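Ferritin like protein (Caulobacter vibrioides, PDB 3HL1) is of unestablished function but adopts a ferritin-like helical fold and probably binds metal. Local coordinates at residues P4-P9 / Y148-V153; L8-Q13 / L134-T139. All blocks are in the same frame, centred on the assembly; numbering follows the deposited sequence.

Both contacts secure the start of helix 8-35, and their centres lie about 6 Å apart on the same side of the chain's centre. Contact 1 joins the segment leading into that helix to helix 144-157 and is mainly apolar packing, an indole against Ala150, Val153 and a helix carbonyl, without a hydrogen bond across it. Contact 2 joins the first turns of the helix to the loop before helix 144-157 and rests on a salt bridge. Each is partly buried: Trp6 and Asp136 are covered, while Pro4 and Asp137 face solvent. The two meet where Trp6 NE1 lies 2.8 Å from Leu134 O, a probable hydrogen bond.

Contact 1. Residues P4-P9 / Y148-V153; sequences PVWTLP and YDALRV
The extended segment Pro4-Thr7 runs past one side of helix 144-157 before turning into helix 8-35, and the nearest CA atoms, those of Trp6 and Val153, are still 7.9 Å apart, so side chains must bridge the gap. Trp6 does most of this. Its CG lies anti to the carbonyl carbon and beside the backbone N (chi1 -83°), which carries the indole across to the helix. The six-membered ring reaches Ala150: CZ2 of Trp6 comes within 3.4 Å of Ala150 O and 4.1 Å of Ala150 CB. At the pyrrole end, Val153 offers one branch, its CG1 lying 4.0 Å from Trp6 NE1 and 4.1 Å from Trp6 CD1. The Trp6 and Val153 side chains cross at about a right angle, and both the carbonyl oxygen and the methyl group approach the indole obliquely. Pro4 contributes marginally, with its O at 4.4 Å from Val153 CG1. On the helix, a salt bridge of 3.0 Å between Arg152 NH1 and Asp149 OD1 lies away from the indole, and Arg152 also pairs with Asp200. Leu151 turns instead to helix 8-35, touching Leu11, His14 and Phe15, so helix 144-157 meets both that helix and its lead-in in this ferritin-like fold. The indole NE1 donates to Leu134 O, and the backbone of the lead-in is held separately, Gln157 bonding to Trp6 N and Pro4 O. With no hydrogen bond between the two segments, their direct attachment is van der Waals packing, and the bonds to Leu134 and Gln157 probably limit how far the indole and its backbone can shift.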
loop_
_atom_site.group_PDB
_atom_site.type_symbol
_atom_site.label_atom_id
_atom_site.label_comp_id
_atom_site.label_asym_id
_atom_site.label_seq_id
_atom_site.Cartn_x
_atom_site.Cartn_y
_atom_site.Cartn_z
ATOM N N PRO A 4 -4.352 22.815 -14.470
ATOM C CA PRO A 4 -4.188 21.757 -15.505
ATOM C C PRO A 4 -5.454 20.887 -15.716
ATOM O O PRO A 4 -5.971 20.386 -14.733
ATOM C CB PRO A 4 -3.031 20.900 -14.947
ATOM C CG PRO A 4 -2.316 21.811 -13.961
ATOM C CD PRO A 4 -3.400 22.644 -13.354
ATOM N N VAL A 5 -5.929 20.724 -16.962
ATOM C CA VAL A 5 -7.199 20.027 -17.239
ATOM C C VAL A 5 -7.015 18.489 -17.284
ATOM O O VAL A 5 -6.133 17.980 -17.983
ATOM C CB VAL A 5 -7.862 20.465 -18.560
ATOM C CG1 VAL A 5 -9.283 19.933 -18.601
ATOM C CG2 VAL A 5 -7.867 21.995 -18.713
ATOM N N TRP A 6 -7.819 17.780 -16.498
ATOM C CA TRP A 6 -7.741 16.327 -16.382
ATOM C C TRP A 6 -8.773 15.683 -17.260
ATOM O O TRP A 6 -9.902 16.136 -17.297
ATOM C CB TRP A 6 -8.007 15.886 -14.926
ATOM C CG TRP A 6 -6.785 15.975 -14.098
ATOM C CD1 TRP A 6 -6.059 17.113 -13.855
ATOM C CD2 TRP A 6 -6.089 14.899 -13.439
ATOM N NE1 TRP A 6 -4.962 16.817 -13.082
ATOM C CE2 TRP A 6 -4.965 15.475 -12.782
ATOM C CE3 TRP A 6 -6.313 13.511 -13.326
ATOM C CZ2 TRP A 6 -4.051 14.716 -12.049
ATOM C CZ3 TRP A 6 -5.431 12.760 -12.600
ATOM C CH2 TRP A 6 -4.304 13.361 -11.946
ATOM N N THR A 7 -8.399 14.609 -17.928
ATOM C CA THR A 7 -9.332 13.772 -18.643
ATOM C C THR A 7 -9.745 12.572 -17.763
ATOM O O THR A 7 -9.023 12.165 -16.861
ATOM C CB THR A 7 -8.769 13.276 -20.009
ATOM O OG1 THR A 7 -7.736 12.315 -19.830
ATOM C CG2 THR A 7 -8.253 14.436 -20.883
ATOM N N LEU A 8 -10.923 12.043 -18.036
ATOM C CA LEU A 8 -11.439 10.890 -17.321
ATOM C C LEU A 8 -10.519 9.655 -17.425
ATOM O O LEU A 8 -10.229 9.026 -16.412
ATOM C CB LEU A 8 -12.901 10.587 -17.699
ATOM C CG LEU A 8 -13.624 9.598 -16.746
ATOM C CD1 LEU A 8 -13.637 10.091 -15.264
ATOM C CD2 LEU A 8 -15.028 9.249 -17.244
ATOM N N PRO A 9 -10.014 9.324 -18.622
ATOM C CA PRO A 9 -9.067 8.201 -18.673
ATOM C C PRO A 9 -7.812 8.362 -17.799
ATOM O O PRO A 9 -7.342 7.383 -17.174
ATOM C CB PRO A 9 -8.754 8.054 -20.170
ATOM C CG PRO A 9 -9.900 8.724 -20.889
ATOM C CD PRO A 9 -10.359 9.840 -19.971
ATOM N N TYR A 148 -1.475 11.954 -4.035
ATOM C CA TYR A 148 -2.835 12.279 -3.616
ATOM C C TYR A 148 -3.255 13.720 -3.829
ATOM O O TYR A 148 -4.434 13.955 -4.095
ATOM C CB TYR A 148 -3.150 11.789 -2.200
ATOM C CG TYR A 148 -3.318 10.289 -2.167
ATOM C CD1 TYR A 148 -4.411 9.676 -2.798
ATOM C CD2 TYR A 148 -2.390 9.465 -1.560
ATOM C CE1 TYR A 148 -4.560 8.295 -2.792
ATOM C CE2 TYR A 148 -2.553 8.068 -1.541
ATOM C CZ TYR A 148 -3.642 7.505 -2.176
ATOM O OH TYR A 148 -3.804 6.161 -2.200
ATOM N N ASP A 149 -2.328 14.680 -3.718
ATOM C CA ASP A 149 -2.612 16.041 -4.121
ATOM C C ASP A 149 -3.091 16.192 -5.572
ATOM O O ASP A 149 -4.041 16.956 -5.855
ATOM C CB ASP A 149 -1.340 16.879 -4.023
ATOM C CG ASP A 149 -1.075 17.409 -2.648
ATOM O OD1 ASP A 149 -1.879 17.222 -1.716
ATOM O OD2 ASP A 149 -0.027 18.059 -2.529
ATOM N N ALA A 150 -2.350 15.568 -6.493
ATOM C CA ALA A 150 -2.715 15.528 -7.924
ATOM C C ALA A 150 -4.071 14.856 -8.085
ATOM O O ALA A 150 -4.958 15.344 -8.795
ATOM C CB ALA A 150 -1.664 14.787 -8.714
ATOM N N LEU A 151 -4.253 13.718 -7.433
ATOM C CA LEU A 151 -5.539 13.024 -7.527
ATOM C C LEU A 151 -6.745 13.909 -7.115
ATOM O O LEU A 151 -7.742 13.960 -7.787
ATOM C CB LEU A 151 -5.493 11.762 -6.689
ATOM C CG LEU A 151 -6.566 10.744 -7.062
ATOM C CD1 LEU A 151 -6.233 10.028 -8.370
ATOM C CD2 LEU A 151 -6.767 9.734 -5.888
ATOM N N ARG A 152 -6.626 14.653 -6.024
ATOM C CA ARG A 152 -7.688 15.621 -5.635
ATOM C C ARG A 152 -8.060 16.643 -6.738
ATOM O O ARG A 152 -9.225 16.987 -6.908
ATOM C CB ARG A 152 -7.270 16.434 -4.409
ATOM C CG ARG A 152 -7.176 15.667 -3.146
ATOM C CD ARG A 152 -6.834 16.656 -2.005
ATOM N NE ARG A 152 -6.680 15.951 -0.739
ATOM C CZ ARG A 152 -5.515 15.632 -0.186
ATOM N NH1 ARG A 152 -4.366 15.899 -0.789
ATOM N NH2 ARG A 152 -5.495 14.993 0.972
ATOM N N VAL A 153 -7.093 17.069 -7.524
ATOM C CA VAL A 153 -7.350 17.998 -8.631
ATOM C C VAL A 153 -8.185 17.357 -9.725
ATOM O O VAL A 153 -9.206 17.934 -10.149
ATOM C CB VAL A 153 -6.025 18.625 -9.193
ATOM C CG1 VAL A 153 -6.270 19.483 -10.462
ATOM C CG2 VAL A 153 -5.373 19.463 -8.111
#

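Contact 2. Residues L8-Q13 / L134-T139; sequences LPRLYQ and LADDVT
The first turns of helix 8-35 face a type I beta turn running from Ala135 to Val138, the nearest CA atoms, those of Arg10 and Asp136, being 5.9 Å apart. Arg10 and Asp136 make the principal contact, their side chains crossing at about a right angle. A bend at chi2 (-94°) folds the arginine over the turn, where CG of Arg10 lies 3.5 Å from Asp136 OD2 and CD of Arg10 3.1 Å from Asp136 O. Its NH1 then forms a 2.9 Å salt bridge with Asp136 OD1. This bond is bent, with an N-H...O angle of 134°, and the donor comes from above the carboxylate, whose plane stands 86° from that of the guanidinium. The other carboxylate oxygen, Asp136 OD2, accepts from Thr7 N, the N-cap residue of helix 8-35. One aspartate of the turn thus grips both the lead-in and the first turn of a long helix in the ferritin-like fold, and His14 NE2 adds a hydrogen bond with Val138 O. Asp137 flanks the pair: its CB sits over one guanidinium face, 4.0 Å from Arg10 NH1. Asp137 OD2 stays 5.1 Å from Arg10 NH1, too far for a salt bridge, but the charges may attract weakly.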
loop_
_atom_site.group_PDB
_atom_site.type_symbol
_atom_site.label_atom_id
_atom_site.label_comp_id
_atom_site.label_asym_id
_atom_site.label_seq_id
_atom_site.Cartn_x
_atom_site.Cartn_y
_atom_site.Cartn_z
ATOM N N LEU A 8 -10.923 12.043 -18.036
ATOM C CA LEU A 8 -11.439 10.890 -17.321
ATOM C C LEU A 8 -10.519 9.655 -17.425
ATOM O O LEU A 8 -10.229 9.026 -16.412
ATOM C CB LEU A 8 -12.901 10.587 -17.699
ATOM C CG LEU A 8 -13.624 9.598 -16.746
ATOM C CD1 LEU A 8 -13.637 10.091 -15.264
ATOM C CD2 LEU A 8 -15.028 9.249 -17.244
ATOM N N PRO A 9 -10.014 9.324 -18.622
ATOM C CA PRO A 9 -9.067 8.201 -18.673
ATOM C C PRO A 9 -7.812 8.362 -17.799
ATOM O O PRO A 9 -7.342 7.383 -17.174
ATOM C CB PRO A 9 -8.754 8.054 -20.170
ATOM C CG PRO A 9 -9.900 8.724 -20.889
ATOM C CD PRO A 9 -10.359 9.840 -19.971
ATOM N N ARG A 10 -7.272 9.555 -17.734
ATOM C CA ARG A 10 -6.105 9.819 -16.925
ATOM C C ARG A 10 -6.415 9.768 -15.447
ATOM O O ARG A 10 -5.583 9.337 -14.660
ATOM C CB ARG A 10 -5.474 11.160 -17.335
ATOM C CG ARG A 10 -4.890 11.157 -18.761
ATOM C CD ARG A 10 -3.411 10.827 -18.825
ATOM N NE ARG A 10 -2.852 10.746 -20.192
ATOM C CZ ARG A 10 -2.655 11.774 -21.045
ATOM N NH1 ARG A 10 -2.973 13.027 -20.727
ATOM N NH2 ARG A 10 -2.131 11.549 -22.257
ATOM N N LEU A 11 -7.609 10.204 -15.068
ATOM C CA LEU A 11 -8.049 10.103 -13.657
ATOM C C LEU A 11 -8.112 8.636 -13.321
ATOM O O LEU A 11 -7.517 8.199 -12.317
ATOM C CB LEU A 11 -9.399 10.804 -13.432
ATOM C CG LEU A 11 -9.925 10.635 -11.991
ATOM C CD1 LEU A 11 -8.919 11.271 -11.043
ATOM C CD2 LEU A 11 -11.289 11.245 -11.847
ATOM N N TYR A 12 -8.722 7.838 -14.193
ATOM C CA TYR A 12 -8.792 6.372 -14.001
ATOM C C TYR A 12 -7.403 5.709 -13.876
ATOM O O TYR A 12 -7.158 4.848 -12.990
ATOM C CB TYR A 12 -9.620 5.749 -15.148
ATOM C CG TYR A 12 -11.133 5.983 -15.086
ATOM C CD1 TYR A 12 -11.744 6.769 -14.086
ATOM C CD2 TYR A 12 -11.947 5.429 -16.044
ATOM C CE1 TYR A 12 -13.141 6.949 -14.049
ATOM C CE2 TYR A 12 -13.280 5.579 -16.005
ATOM C CZ TYR A 12 -13.898 6.326 -15.032
ATOM O OH TYR A 12 -15.270 6.427 -15.097
ATOM N N GLN A 13 -6.478 6.125 -14.752
ATOM C CA GLN A 13 -5.110 5.649 -14.672
ATOM C C GLN A 13 -4.464 5.991 -13.327
ATOM O O GLN A 13 -3.759 5.175 -12.743
ATOM C CB GLN A 13 -4.288 6.261 -15.793
ATOM C CG GLN A 13 -4.487 5.576 -17.077
ATOM C CD GLN A 13 -3.517 6.053 -18.163
ATOM O OE1 GLN A 13 -3.746 7.041 -18.837
ATOM N NE2 GLN A 13 -2.469 5.316 -18.336
ATOM N N LEU A 134 0.715 18.828 -11.018
ATOM C CA LEU A 134 -0.716 18.550 -11.131
ATOM C C LEU A 134 -1.159 18.137 -12.536
ATOM O O LEU A 134 -2.379 17.955 -12.764
ATOM C CB LEU A 134 -1.541 19.773 -10.647
ATOM C CG LEU A 134 -1.228 20.251 -9.213
ATOM C CD1 LEU A 134 -2.036 21.494 -8.869
ATOM C CD2 LEU A 134 -1.479 19.128 -8.205
ATOM N N ALA A 135 -0.225 17.997 -13.465
ATOM C CA ALA A 135 -0.540 17.623 -14.840
ATOM C C ALA A 135 -1.068 16.135 -14.885
ATOM O O ALA A 135 -0.579 15.269 -14.151
ATOM C CB ALA A 135 0.690 17.799 -15.709
ATOM N N ASP A 136 -2.091 15.865 -15.700
ATOM C CA ASP A 136 -2.707 14.530 -15.689
ATOM C C ASP A 136 -1.861 13.459 -16.390
ATOM O O ASP A 136 -2.199 12.270 -16.318
ATOM C CB ASP A 136 -4.156 14.570 -16.230
ATOM C CG ASP A 136 -4.255 14.709 -17.761
ATOM O OD1 ASP A 136 -3.254 14.908 -18.483
ATOM O OD2 ASP A 136 -5.401 14.628 -18.238
ATOM N N ASP A 137 -0.750 13.860 -17.006
ATOM C CA ASP A 137 0.177 12.899 -17.630
ATOM C C ASP A 137 1.391 12.524 -16.785
ATOM O O ASP A 137 2.235 11.763 -17.234
ATOM C CB ASP A 137 0.608 13.355 -19.034
ATOM C CG ASP A 137 1.280 14.736 -19.063
ATOM O OD1 ASP A 137 1.508 15.372 -18.007
ATOM O OD2 ASP A 137 1.568 15.195 -20.196
ATOM N N VAL A 138 1.460 13.053 -15.564
ATOM C CA VAL A 138 2.505 12.698 -14.614
ATOM C C VAL A 138 2.228 11.314 -14.049
ATOM O O VAL A 138 1.114 11.028 -13.637
ATOM C CB VAL A 138 2.551 13.694 -13.440
ATOM C CG1 VAL A 138 3.597 13.301 -12.432
ATOM C CG2 VAL A 138 2.824 15.084 -13.981
ATOM N N THR A 139 3.251 10.487 -14.039
ATOM C CA THR A 139 3.167 9.143 -13.512
ATOM C C THR A 139 4.013 8.940 -12.236
ATOM O O THR A 139 3.722 8.023 -11.475
ATOM C CB THR A 139 3.566 8.053 -14.575
ATOM O OG1 THR A 139 3.583 6.764 -13.933
ATOM C CG2 THR A 139 4.923 8.325 -15.159
#